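Sesquisabinene B synthase 2 (Santalum album, PDB 6A2C) probably converts farnesyl diphosphate into the bicyclic sesquiterpene sesquisabinene B with the help of bound magnesium ions, as a plant class I terpene synthase. Local coordinates at residues N421-S426 against S523-V528; C453-I458 against N527-S532. One frame throughout, in Å; residues are numbered along the deposited sequence.

Contact 1. Residues N421-S426 against S523-V528; sequences NLLVTS and SFTVNV. With FPP (farnesyl diphosphate), chain C.
Leu423 reaches across to helix 521-535 with a single branch, and the apolar part of this contact gathers around that methyl. Its CG stands anti to the carbonyl carbon (chi1 -76°), and although the side chain starts out across the line between the helices, Leu423 CD2 ends 3.9 Å from Thr525 CA. Leu423 CD2 also lies 4.2 Å from Val528 CG1 and a little farther from Phe524 CB. The side chains of Leu423 and Thr525 meet at about a right angle, while Thr525 OG1 is engaged within its own helix by the carbonyl of Phe521.

The polar element is Ser426. Ser426 OG sits between the backbone N and the carbonyl carbon (chi1 79°), from where it donates back to Leu423 O at 2.7 Å, bonding within its own helix. Ser426 OG also approaches the Phe524 ring obliquely, 3.3 Å from Phe524 CD2, with Ser426 CB at 3.6 Å from the same ring atom. An alanine here would keep the CB contact but would probably leave Leu423 O without its side-chain donor and open a small gap beside the Phe524 ring.

Toward the substrate, Leu422 CD1 touches farnesyl diphosphate at C12, 3.6 Å away, near the far end of the prenyl chain. One face of the contact thus continues into the wall of the hydrophobic pocket of an alpha-helical class I terpene synthase.

The segments run nearly antiparallel, at 158°, with axes 10.4 Å apart. Helix 447-462 lies against Leu423 and Val528 through Ser452, against Thr525 through Phe448, and against Val528 again through Cys456. Helix 299-321 covers Leu422 and Ser426 through Glu305, and Leu293 and Leu298 pack on Phe524.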
loop_
_atom_site.group_PDB
_atom_site.type_symbol
_atom_site.label_atom_id
_atom_site.label_comp_id
_atom_site.label_asym_id
_atom_site.label_seq_id
_atom_site.Cartn_x
_atom_site.Cartn_y
_atom_site.Cartn_z
ATOM N N ASN A 421 -3.974 -14.175 -18.073
ATOM C CA ASN A 421 -3.967 -13.667 -16.677
ATOM C C ASN A 421 -4.146 -12.151 -16.717
ATOM O O ASN A 421 -5.121 -11.582 -16.117
ATOM C CB ASN A 421 -2.684 -14.109 -15.973
ATOM C CG ASN A 421 -2.635 -13.779 -14.497
ATOM O OD1 ASN A 421 -3.391 -12.930 -14.008
ATOM N ND2 ASN A 421 -1.740 -14.457 -13.778
ATOM N N LEU A 422 -3.226 -11.460 -17.381
ATOM C CA LEU A 422 -3.275 -9.979 -17.415
ATOM C C LEU A 422 -4.595 -9.504 -18.029
ATOM O O LEU A 422 -5.176 -8.526 -17.491
ATOM C CB LEU A 422 -2.036 -9.455 -18.163
ATOM C CG LEU A 422 -0.750 -9.623 -17.367
ATOM C CD1 LEU A 422 0.504 -9.438 -18.220
ATOM C CD2 LEU A 422 -0.741 -8.633 -16.211
ATOM N N LEU A 423 -5.046 -10.104 -19.127
ATOM C CA LEU A 423 -6.240 -9.579 -19.846
ATOM C C LEU A 423 -7.516 -9.877 -19.059
ATOM O O LEU A 423 -8.378 -8.963 -18.970
ATOM C CB LEU A 423 -6.303 -10.122 -21.274
ATOM C CG LEU A 423 -5.313 -9.468 -22.248
ATOM C CD1 LEU A 423 -5.373 -10.156 -23.580
ATOM C CD2 LEU A 423 -5.624 -7.976 -22.423
ATOM N N VAL A 424 -7.691 -11.110 -18.580
ATOM C CA VAL A 424 -8.912 -11.475 -17.815
ATOM C C VAL A 424 -8.966 -10.580 -16.587
ATOM O O VAL A 424 -10.037 -10.086 -16.267
ATOM C CB VAL A 424 -8.954 -12.955 -17.442
ATOM C CG1 VAL A 424 -10.098 -13.247 -16.486
ATOM C CG2 VAL A 424 -9.063 -13.801 -18.695
ATOM N N THR A 425 -7.834 -10.354 -15.944
ATOM C CA THR A 425 -7.774 -9.464 -14.774
ATOM C C THR A 425 -8.225 -8.062 -15.201
ATOM O O THR A 425 -9.027 -7.459 -14.451
ATOM C CB THR A 425 -6.381 -9.442 -14.139
ATOM O OG1 THR A 425 -6.089 -10.777 -13.747
ATOM C CG2 THR A 425 -6.367 -8.536 -12.930
ATOM N N SER A 426 -7.712 -7.546 -16.320
ATOM C CA SER A 426 -8.057 -6.194 -16.803
ATOM C C SER A 426 -9.569 -6.103 -17.068
ATOM O O SER A 426 -10.160 -5.024 -16.801
ATOM C CB SER A 426 -7.228 -5.774 -17.974
ATOM O OG SER A 426 -7.671 -6.339 -19.193
ATOM N N SER A 523 -9.164 -1.803 -26.289
ATOM C CA SER A 523 -7.839 -1.145 -26.410
ATOM C C SER A 523 -6.748 -1.962 -25.704
ATOM O O SER A 523 -5.702 -2.135 -26.283
ATOM C CB SER A 523 -7.908 0.263 -25.923
ATOM O OG SER A 523 -8.638 1.070 -26.826
ATOM N N PHE A 524 -7.037 -2.476 -24.512
ATOM C CA PHE A 524 -6.056 -3.288 -23.757
ATOM C C PHE A 524 -5.626 -4.496 -24.596
ATOM O O PHE A 524 -4.445 -4.777 -24.634
ATOM C CB PHE A 524 -6.685 -3.843 -22.479
ATOM C CG PHE A 524 -7.184 -2.873 -21.440
ATOM C CD1 PHE A 524 -6.770 -1.553 -21.417
ATOM C CD2 PHE A 524 -8.061 -3.302 -20.459
ATOM C CE1 PHE A 524 -7.242 -0.687 -20.446
ATOM C CE2 PHE A 524 -8.525 -2.438 -19.484
ATOM C CZ PHE A 524 -8.106 -1.132 -19.475
ATOM N N THR A 525 -6.577 -5.159 -25.252
ATOM C CA THR A 525 -6.283 -6.427 -25.970
ATOM C C THR A 525 -5.328 -6.142 -27.137
ATOM O O THR A 525 -4.436 -6.936 -27.404
ATOM C CB THR A 525 -7.601 -7.093 -26.389
ATOM O OG1 THR A 525 -8.370 -7.357 -25.218
ATOM C CG2 THR A 525 -7.401 -8.383 -27.132
ATOM N N VAL A 526 -5.449 -4.973 -27.750
ATOM C CA VAL A 526 -4.582 -4.568 -28.871
ATOM C C VAL A 526 -3.279 -4.019 -28.289
ATOM O O VAL A 526 -2.217 -4.376 -28.827
ATOM C CB VAL A 526 -5.286 -3.569 -29.794
ATOM C CG1 VAL A 526 -4.317 -3.103 -30.883
ATOM C CG2 VAL A 526 -6.528 -4.200 -30.418
ATOM N N ASN A 527 -3.367 -3.228 -27.223
ATOM C CA ASN A 527 -2.204 -2.480 -26.698
ATOM C C ASN A 527 -1.211 -3.441 -26.027
ATOM O O ASN A 527 -0.016 -3.124 -26.085
ATOM C CB ASN A 527 -2.650 -1.306 -25.842
ATOM C CG ASN A 527 -3.153 -0.157 -26.681
ATOM O OD1 ASN A 527 -2.685 0.050 -27.798
ATOM N ND2 ASN A 527 -4.187 0.504 -26.207
ATOM N N VAL A 528 -1.628 -4.620 -25.520
ATOM C CA VAL A 528 -0.625 -5.583 -24.965
ATOM C C VAL A 528 0.234 -6.098 -26.108
ATOM O O VAL A 528 1.410 -6.336 -25.922
ATOM C CB VAL A 528 -1.217 -6.743 -24.133
ATOM C CG1 VAL A 528 -1.855 -6.242 -22.850
ATOM C CG2 VAL A 528 -2.186 -7.589 -24.915
HETATM C C1 FPP C . 9.311 -12.408 -19.068
HETATM O O1 FPP C . 10.341 -13.020 -19.856
HETATM C C2 FPP C . 8.070 -12.014 -19.815
HETATM C C3 FPP C . 6.864 -12.449 -19.460
HETATM C C4 FPP C . 6.655 -13.370 -18.290
HETATM C C5 FPP C . 5.629 -12.121 -20.253
HETATM C C6 FPP C . 4.530 -11.419 -19.487
HETATM C C7 FPP C . 4.734 -9.940 -19.392
HETATM C C8 FPP C . 5.280 -9.266 -18.390
HETATM C C10 FPP C . 5.867 -9.906 -17.183
HETATM C C9 FPP C . 5.301 -7.775 -18.379
HETATM C C11 FPP C . 4.120 -7.248 -17.629
HETATM C C12 FPP C . 2.991 -6.813 -18.508
HETATM C C13 FPP C . 1.972 -6.015 -18.201
HETATM C C14 FPP C . 0.841 -5.734 -19.146
HETATM C C15 FPP C . 1.854 -5.309 -16.883
HETATM P PA FPP C . 10.383 -14.581 -20.339
HETATM O O1A FPP C . 10.674 -14.304 -21.793
HETATM O O2A FPP C . 11.167 -15.679 -19.545
HETATM O O3A FPP C . 8.887 -15.245 -20.385
HETATM P PB FPP C . 8.781 -16.889 -20.814
HETATM O O1B FPP C . 9.656 -17.716 -19.859
HETATM O O2B FPP C . 7.316 -17.264 -20.690
HETATM O O3B FPP C . 9.249 -16.979 -22.237
#

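Contact 2. Residues C453-I458 against N527-S532; sequences CILCRI and NVVRGS. With FPP (farnesyl diphosphate), chain C.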
loop_
_atom_site.group_PDB
_atom_site.type_symbol
_atom_site.label_atom_id
_atom_site.label_comp_id
_atom_site.label_asym_id
_atom_site.label_seq_id
_atom_site.Cartn_x
_atom_site.Cartn_y
_atom_site.Cartn_z
ATOM N N CYS A 453 -3.200 -13.058 -27.181
ATOM C CA CYS A 453 -2.308 -13.913 -26.354
ATOM C C CYS A 453 -1.274 -14.635 -27.231
ATOM O O CYS A 453 -0.079 -14.653 -26.852
ATOM C CB CYS A 453 -3.107 -14.891 -25.488
ATOM S SG CYS A 453 -4.215 -14.004 -24.349
ATOM N N ILE A 454 -1.682 -15.174 -28.376
ATOM C CA ILE A 454 -0.758 -15.871 -29.285
ATOM C C ILE A 454 0.252 -14.827 -29.777
ATOM O O ILE A 454 1.420 -15.142 -29.842
ATOM C CB ILE A 454 -1.470 -16.568 -30.466
ATOM C CG1 ILE A 454 -2.176 -17.837 -30.006
ATOM C CG2 ILE A 454 -0.467 -16.881 -31.571
ATOM C CD1 ILE A 454 -3.032 -18.473 -31.058
ATOM N N LEU A 455 -0.203 -13.651 -30.149
ATOM C CA LEU A 455 0.718 -12.605 -30.686
ATOM C C LEU A 455 1.778 -12.282 -29.626
ATOM O O LEU A 455 3.002 -12.313 -29.946
ATOM C CB LEU A 455 -0.104 -11.378 -31.064
ATOM C CG LEU A 455 -0.657 -11.399 -32.481
ATOM C CD1 LEU A 455 -1.758 -10.384 -32.651
ATOM C CD2 LEU A 455 0.449 -11.163 -33.484
ATOM N N CYS A 456 1.359 -12.045 -28.378
ATOM C CA CYS A 456 2.314 -11.682 -27.306
ATOM C C CYS A 456 3.388 -12.773 -27.144
ATOM O O CYS A 456 4.597 -12.444 -26.974
ATOM C CB CYS A 456 1.569 -11.419 -26.003
ATOM S SG CYS A 456 0.586 -9.903 -26.061
ATOM N N ARG A 457 2.975 -14.057 -27.189
ATOM C CA ARG A 457 3.895 -15.207 -27.054
ATOM C C ARG A 457 4.841 -15.228 -28.247
ATOM O O ARG A 457 6.052 -15.332 -28.027
ATOM C CB ARG A 457 3.114 -16.522 -26.923
ATOM C CG ARG A 457 3.925 -17.778 -27.184
ATOM C CD ARG A 457 5.178 -17.848 -26.377
ATOM N NE ARG A 457 4.951 -17.949 -24.948
ATOM C CZ ARG A 457 5.872 -17.794 -24.007
ATOM N NH1 ARG A 457 7.111 -17.471 -24.326
ATOM N NH2 ARG A 457 5.546 -17.965 -22.731
ATOM N N ILE A 458 4.326 -15.156 -29.463
ATOM C CA ILE A 458 5.192 -15.342 -30.656
ATOM C C ILE A 458 6.163 -14.157 -30.734
ATOM O O ILE A 458 7.352 -14.346 -31.101
ATOM C CB ILE A 458 4.332 -15.452 -31.905
ATOM C CG1 ILE A 458 3.760 -16.867 -32.042
ATOM C CG2 ILE A 458 5.131 -15.032 -33.110
ATOM C CD1 ILE A 458 2.854 -16.972 -33.256
ATOM N N ASN A 527 -3.367 -3.228 -27.223
ATOM C CA ASN A 527 -2.204 -2.480 -26.698
ATOM C C ASN A 527 -1.211 -3.441 -26.027
ATOM O O ASN A 527 -0.016 -3.124 -26.085
ATOM C CB ASN A 527 -2.650 -1.306 -25.842
ATOM C CG ASN A 527 -3.153 -0.157 -26.681
ATOM O OD1 ASN A 527 -2.685 0.050 -27.798
ATOM N ND2 ASN A 527 -4.187 0.504 -26.207
ATOM N N VAL A 528 -1.628 -4.620 -25.520
ATOM C CA VAL A 528 -0.625 -5.583 -24.965
ATOM C C VAL A 528 0.234 -6.098 -26.108
ATOM O O VAL A 528 1.410 -6.336 -25.922
ATOM C CB VAL A 528 -1.217 -6.743 -24.133
ATOM C CG1 VAL A 528 -1.855 -6.242 -22.850
ATOM C CG2 VAL A 528 -2.186 -7.589 -24.915
ATOM N N VAL A 529 -0.316 -6.191 -27.296
ATOM C CA VAL A 529 0.461 -6.662 -28.455
ATOM C C VAL A 529 1.512 -5.606 -28.825
ATOM O O VAL A 529 2.682 -5.976 -29.072
ATOM C CB VAL A 529 -0.434 -7.012 -29.642
ATOM C CG1 VAL A 529 0.442 -7.492 -30.786
ATOM C CG2 VAL A 529 -1.505 -8.036 -29.258
ATOM N N ARG A 530 1.092 -4.362 -28.899
ATOM C CA ARG A 530 1.991 -3.200 -29.179
ATOM C C ARG A 530 3.108 -3.124 -28.132
ATOM O O ARG A 530 4.271 -2.985 -28.542
ATOM C CB ARG A 530 1.154 -1.935 -29.224
ATOM C CG ARG A 530 0.201 -1.905 -30.406
ATOM C CD ARG A 530 -0.859 -0.844 -30.276
ATOM N NE ARG A 530 -1.533 -0.658 -31.544
ATOM C CZ ARG A 530 -2.663 0.027 -31.691
ATOM N NH1 ARG A 530 -3.216 0.575 -30.626
ATOM N NH2 ARG A 530 -3.192 0.224 -32.898
ATOM N N GLY A 531 2.777 -3.284 -26.844
ATOM C CA GLY A 531 3.780 -3.410 -25.764
ATOM C C GLY A 531 4.807 -4.485 -26.070
ATOM O O GLY A 531 6.009 -4.234 -25.905
ATOM N N SER A 532 4.359 -5.659 -26.493
ATOM C CA SER A 532 5.261 -6.791 -26.811
ATOM C C SER A 532 6.184 -6.402 -27.972
ATOM O O SER A 532 7.390 -6.702 -27.862
ATOM C CB SER A 532 4.511 -8.062 -27.090
ATOM O OG SER A 532 3.766 -8.437 -25.932
HETATM C C1 FPP C . 9.311 -12.408 -19.068
HETATM O O1 FPP C . 10.341 -13.020 -19.856
HETATM C C2 FPP C . 8.070 -12.014 -19.815
HETATM C C3 FPP C . 6.864 -12.449 -19.460
HETATM C C4 FPP C . 6.655 -13.370 -18.290
HETATM C C5 FPP C . 5.629 -12.121 -20.253
HETATM C C6 FPP C . 4.530 -11.419 -19.487
HETATM C C7 FPP C . 4.734 -9.940 -19.392
HETATM C C8 FPP C . 5.280 -9.266 -18.390
HETATM C C10 FPP C . 5.867 -9.906 -17.183
HETATM C C9 FPP C . 5.301 -7.775 -18.379
HETATM C C11 FPP C . 4.120 -7.248 -17.629
HETATM C C12 FPP C . 2.991 -6.813 -18.508
HETATM C C13 FPP C . 1.972 -6.015 -18.201
HETATM C C14 FPP C . 0.841 -5.734 -19.146
HETATM C C15 FPP C . 1.854 -5.309 -16.883
HETATM P PA FPP C . 10.383 -14.581 -20.339
HETATM O O1A FPP C . 10.674 -14.304 -21.793
HETATM O O2A FPP C . 11.167 -15.679 -19.545
HETATM O O3A FPP C . 8.887 -15.245 -20.385
HETATM P PB FPP C . 8.781 -16.889 -20.814
HETATM O O1B FPP C . 9.656 -17.716 -19.859
HETATM O O2B FPP C . 7.316 -17.264 -20.690
HETATM O O3B FPP C . 9.249 -16.979 -22.237
HETATM O O HOH W 1 5.076 -10.746 -24.845
#
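Leu455 is the first residue of 453-458 to meet helix 521-535. Leu455 CB lies 3.9 Å from Val529 CG1, and CD1 comes almost as near to both methyls of that valine, a purely apolar meeting in which CG1, anti to the backbone N (chi1 -180°), and CG2 form a fork against the leucine.

Cys456, next in line, comes closest. Cys456 SG is 3.8 Å from Val528 CG2 and rests close to Val528 O. Cys456 SG also stands 3.5 Å from Ser532 OG. A water links Cys456 and Ser532 more clearly, donating to Cys456 O at 2.8 Å and sharing a hydrogen bond with Ser532 OG. That hydroxyl also bonds Tyr288, which binds Val528 O as well, so polar groups beside the sulfur are satisfied through a small network.

The side chain of Arg457 leaves its helix pointing away from helix 521-535 and meets the diphosphate instead. Bends at chi2 and chi3 swing its guanidinium round to the diphosphate, whose PB lies in the guanidinium plane, off its edge. Arg457 NH1 reaches O3B of farnesyl diphosphate almost straight (175°), while Arg457 NH2 donates to O2B of the same ligand at 2.8 Å. A salt bridge from NH1 to Asp461 and a bond from NE to the carbonyl of Ala413 fix the group's rotation, which is likely to hold its positive charge against the diphosphate.

The segments are almost parallel, 6° apart, with axes 8.9 Å from each other. Helix 489-510 packs on Leu455 through Trp503, helix 406-416 touches Arg457 through Tyr409 and Leu410, and Phe419, at the start of helix 419-430, touches both Cys456 and Val528.

How the contacts relate
Contacts 1 and 2 are joined through helix 521-535, which meets 421-426 with its earlier turns and 453-458 with its later ones; Asn527 and Val528 fall within the second segment of each. The centres of the two contacts are about 10 Å apart, and the contacts also touch directly, Leu423 CD1 packing 4.1 Å from Cys453 SG. Together they show how one helical bundle serves both ends of a prenyl diphosphate: contact 1 borders the hydrocarbon tail, contact 2 supplies a grip on the diphosphate. Lys476 and the magnesium ligand Asn460 also bond the substrate; the side chain of Asn460 lies about 6 Å from that of Ser532 and about 11 Å from that of Val528.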